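Local structure of glutamine cyclotransferase (Porphyromonas gingivalis W83, 6QQL) at residues 191-203 / 251-263. The protein probably catalyses the cyclisation of N-terminal glutamine to pyroglutamate in peptides, as a zinc-dependent glutaminyl cyclase related to the M28 peptidases. Numbering follows the deposited sequence.
Sequences AGYKAEAGILLDM and DDHVPVIKNLGIP
Ile-262 lays its CD1 at the edge of the Tyr-193 ring, near the ring plane and 3.7 Å from CE1, with the two side chains crossing at about a right angle. Its CG1 is turned beside its own backbone N (chi1 -51°), which leaves CG2 to rest on Ala-195 O while CD1 also meets Ala-195 CB; the small alanine admits the branched chain. Leu-260 CD1 approaches Tyr-193 CD1, and the phenol OH is hydrogen-bonded to Asp-159. Gly-198 N donates to Pro-263 O at 2.8 Å, nearly straight at 164°, just before strand 264-268 starts. Lacking a side chain, Gly-198 leaves room for this carbonyl and Ile-262 CG2. Helix 253-260 thus leads into the parallel neighbour of strand 197-202 in the alpha/beta fold of the M28 family.

At the helix's other end, Leu-200 puts CD2 against the entering turn, 3.5 Å from Asp-252 N and near His-253, whose NE2 is hydrogen-bonded to Glu-214. Asp-252 N also donates to Asp-251 OD1 at 2.6 Å, on the anti side, helping to orient that carboxylate. Asp-202 and Asp-251 bring their OD2 atoms within 2.7 Å, carboxylate planes 62° apart. Asp-202 also touches zinc ligand Asp-133, so the contact brings strand end and helix entrance together beside the metal site.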
# COMPACT_ATOMS: atom_id res chain seq x y z
N ALA A 191 -1.47 -0.46 22.61
CA ALA A 191 -1.53 -1.75 23.29
C ALA A 191 -2.81 -2.48 22.90
O ALA A 191 -3.91 -1.91 22.96
CB ALA A 191 -1.44 -1.56 24.80
N GLY A 192 -2.66 -3.73 22.50
CA GLY A 192 -3.80 -4.53 22.06
C GLY A 192 -4.51 -3.96 20.85
O GLY A 192 -5.74 -4.02 20.78
N TYR A 193 -3.75 -3.42 19.89
CA TYR A 193 -4.38 -2.87 18.70
C TYR A 193 -5.22 -3.94 18.01
O TYR A 193 -4.81 -5.10 17.94
CB TYR A 193 -3.33 -2.32 17.73
CG TYR A 193 -3.94 -1.89 16.41
CD1 TYR A 193 -4.09 -2.79 15.36
CD2 TYR A 193 -4.39 -0.61 16.22
CE1 TYR A 193 -4.67 -2.42 14.17
CE2 TYR A 193 -4.97 -0.23 15.03
CZ TYR A 193 -5.10 -1.13 14.00
OH TYR A 193 -5.69 -0.75 12.80
N LYS A 194 -6.39 -3.55 17.51
CA LYS A 194 -7.21 -4.49 16.75
C LYS A 194 -7.99 -3.73 15.68
O LYS A 194 -8.34 -2.56 15.84
CB LYS A 194 -8.19 -5.27 17.63
CG LYS A 194 -8.46 -6.67 17.07
CD LYS A 194 -9.83 -6.94 16.44
CE LYS A 194 -9.74 -8.29 15.67
NZ LYS A 194 -10.89 -8.58 14.77
N ALA A 195 -8.24 -4.41 14.56
CA ALA A 195 -9.08 -3.83 13.53
C ALA A 195 -9.95 -4.95 12.98
O ALA A 195 -9.56 -6.12 13.01
CB ALA A 195 -8.28 -3.17 12.39
N GLU A 196 -11.14 -4.59 12.50
CA GLU A 196 -12.03 -5.64 12.04
C GLU A 196 -11.53 -6.24 10.73
O GLU A 196 -11.61 -7.46 10.52
CB GLU A 196 -13.46 -5.10 11.89
CG GLU A 196 -14.11 -4.70 13.20
CD GLU A 196 -13.93 -5.74 14.28
OE1 GLU A 196 -13.41 -5.40 15.36
OE2 GLU A 196 -14.31 -6.91 14.05
N ALA A 197 -10.96 -5.42 9.85
CA ALA A 197 -10.49 -5.91 8.57
C ALA A 197 -9.35 -5.03 8.08
O ALA A 197 -9.31 -3.82 8.37
CB ALA A 197 -11.63 -5.94 7.55
N GLY A 198 -8.42 -5.64 7.35
CA GLY A 198 -7.30 -4.92 6.76
C GLY A 198 -7.26 -5.01 5.24
O GLY A 198 -7.48 -6.08 4.66
N ILE A 199 -6.94 -3.89 4.61
CA ILE A 199 -6.82 -3.82 3.16
C ILE A 199 -5.45 -3.23 2.87
O ILE A 199 -5.15 -2.12 3.31
CB ILE A 199 -7.93 -2.96 2.53
CG1 ILE A 199 -9.29 -3.62 2.72
CG2 ILE A 199 -7.71 -2.79 1.06
CD1 ILE A 199 -10.44 -2.78 2.19
N LEU A 200 -4.60 -3.98 2.15
CA LEU A 200 -3.29 -3.50 1.73
C LEU A 200 -3.31 -3.26 0.22
O LEU A 200 -3.60 -4.18 -0.54
CB LEU A 200 -2.18 -4.49 2.08
CG LEU A 200 -0.85 -4.31 1.33
CD1 LEU A 200 -0.16 -2.99 1.73
CD2 LEU A 200 0.12 -5.53 1.45
N LEU A 201 -2.98 -2.04 -0.19
CA LEU A 201 -2.80 -1.69 -1.60
C LEU A 201 -1.32 -1.75 -1.94
O LEU A 201 -0.49 -1.12 -1.27
CB LEU A 201 -3.30 -0.28 -1.90
CG LEU A 201 -4.74 0.01 -1.51
CD1 LEU A 201 -5.19 1.37 -2.07
CD2 LEU A 201 -5.63 -1.11 -2.00
N ASP A 202 -0.99 -2.52 -2.97
CA ASP A 202 0.39 -2.62 -3.43
C ASP A 202 0.38 -2.66 -4.94
O ASP A 202 -0.20 -3.58 -5.53
CB ASP A 202 1.09 -3.84 -2.83
CG ASP A 202 2.58 -3.80 -3.03
OD1 ASP A 202 3.06 -2.79 -3.59
OD2 ASP A 202 3.27 -4.76 -2.61
N MET A 203 1.01 -1.68 -5.56
CA MET A 203 1.06 -1.53 -7.01
C MET A 203 -0.34 -1.56 -7.61
O MET A 203 -0.77 -2.55 -8.20
CB MET A 203 1.95 -2.59 -7.68
CG MET A 203 3.45 -2.39 -7.50
SD MET A 203 4.45 -3.85 -7.95
CE MET A 203 4.23 -4.96 -6.55
N ASP A 251 3.54 -10.27 1.41
CA ASP A 251 3.40 -8.82 1.35
C ASP A 251 3.13 -8.31 2.77
O ASP A 251 3.04 -9.08 3.73
CB ASP A 251 2.29 -8.42 0.38
CG ASP A 251 2.55 -7.07 -0.26
OD1 ASP A 251 3.24 -6.25 0.37
OD2 ASP A 251 2.06 -6.83 -1.37
N ASP A 252 2.97 -6.99 2.89
CA ASP A 252 2.80 -6.41 4.21
C ASP A 252 1.59 -6.97 4.93
O ASP A 252 1.53 -6.87 6.16
CB ASP A 252 2.69 -4.88 4.14
CG ASP A 252 4.01 -4.24 3.78
OD1 ASP A 252 5.05 -4.71 4.34
OD2 ASP A 252 4.01 -3.28 2.98
N HIS A 253 0.63 -7.55 4.21
CA HIS A 253 -0.56 -8.06 4.88
C HIS A 253 -0.26 -9.34 5.64
O HIS A 253 -0.85 -9.58 6.71
CB HIS A 253 -1.70 -8.27 3.88
CG HIS A 253 -1.44 -9.32 2.85
ND1 HIS A 253 -0.28 -9.35 2.09
CD2 HIS A 253 -2.20 -10.36 2.42
CE1 HIS A 253 -0.33 -10.38 1.26
NE2 HIS A 253 -1.48 -11.00 1.43
N VAL A 254 0.70 -10.13 5.17
CA VAL A 254 0.98 -11.41 5.83
C VAL A 254 1.40 -11.23 7.29
O VAL A 254 0.76 -11.83 8.17
CB VAL A 254 2.00 -12.22 5.03
CG1 VAL A 254 2.41 -13.43 5.85
CG2 VAL A 254 1.40 -12.61 3.69
N PRO A 255 2.42 -10.42 7.62
CA PRO A 255 2.77 -10.26 9.05
C PRO A 255 1.60 -9.82 9.90
O PRO A 255 1.48 -10.27 11.04
CB PRO A 255 3.88 -9.21 9.05
CG PRO A 255 4.42 -9.21 7.66
CD PRO A 255 3.28 -9.59 6.76
N VAL A 256 0.72 -8.97 9.36
CA VAL A 256 -0.43 -8.48 10.12
C VAL A 256 -1.39 -9.62 10.45
O VAL A 256 -1.94 -9.68 11.56
CB VAL A 256 -1.12 -7.33 9.35
CG1 VAL A 256 -2.35 -6.84 10.08
CG2 VAL A 256 -0.14 -6.17 9.17
N ILE A 257 -1.59 -10.54 9.51
CA ILE A 257 -2.47 -11.66 9.80
C ILE A 257 -1.84 -12.56 10.86
O ILE A 257 -2.51 -12.96 11.82
CB ILE A 257 -2.79 -12.43 8.51
CG1 ILE A 257 -3.57 -11.51 7.55
CG2 ILE A 257 -3.58 -13.69 8.83
CD1 ILE A 257 -3.42 -11.86 6.08
N LYS A 258 -0.55 -12.87 10.73
CA LYS A 258 0.06 -13.78 11.70
C LYS A 258 0.04 -13.16 13.09
O LYS A 258 -0.58 -13.70 14.01
CB LYS A 258 1.48 -14.17 11.28
CG LYS A 258 1.55 -15.10 10.00
CD LYS A 258 0.77 -16.44 10.15
CE LYS A 258 0.49 -17.15 8.81
NZ LYS A 258 0.17 -18.60 9.04
N ASN A 259 0.63 -11.97 13.24
CA ASN A 259 0.88 -11.44 14.58
C ASN A 259 -0.26 -10.60 15.16
O ASN A 259 -0.38 -10.51 16.39
CB ASN A 259 2.17 -10.62 14.57
CG ASN A 259 3.36 -11.42 14.07
OD1 ASN A 259 4.18 -10.92 13.31
ND2 ASN A 259 3.45 -12.68 14.50
N LEU A 260 -1.13 -10.01 14.35
CA LEU A 260 -2.24 -9.26 14.90
C LEU A 260 -3.59 -9.95 14.72
O LEU A 260 -4.59 -9.44 15.23
CB LEU A 260 -2.29 -7.86 14.31
CG LEU A 260 -1.23 -6.92 14.87
CD1 LEU A 260 -1.38 -5.52 14.28
CD2 LEU A 260 -1.29 -6.87 16.39
N GLY A 261 -3.66 -11.06 14.00
CA GLY A 261 -4.91 -11.76 13.85
C GLY A 261 -5.92 -11.02 13.02
O GLY A 261 -7.11 -11.35 13.07
N ILE A 262 -5.51 -9.99 12.29
CA ILE A 262 -6.49 -9.24 11.53
C ILE A 262 -6.64 -9.84 10.13
O ILE A 262 -5.64 -10.01 9.41
CB ILE A 262 -6.10 -7.75 11.49
CG1 ILE A 262 -5.83 -7.27 12.92
CG2 ILE A 262 -7.19 -6.94 10.78
CD1 ILE A 262 -5.46 -5.81 13.02
N PRO A 263 -7.86 -10.16 9.70
CA PRO A 263 -8.07 -10.64 8.33
C PRO A 263 -7.77 -9.52 7.34
O PRO A 263 -8.41 -8.46 7.36
CB PRO A 263 -9.54 -11.05 8.30
CG PRO A 263 -10.16 -10.24 9.35
CD PRO A 263 -9.13 -10.08 10.45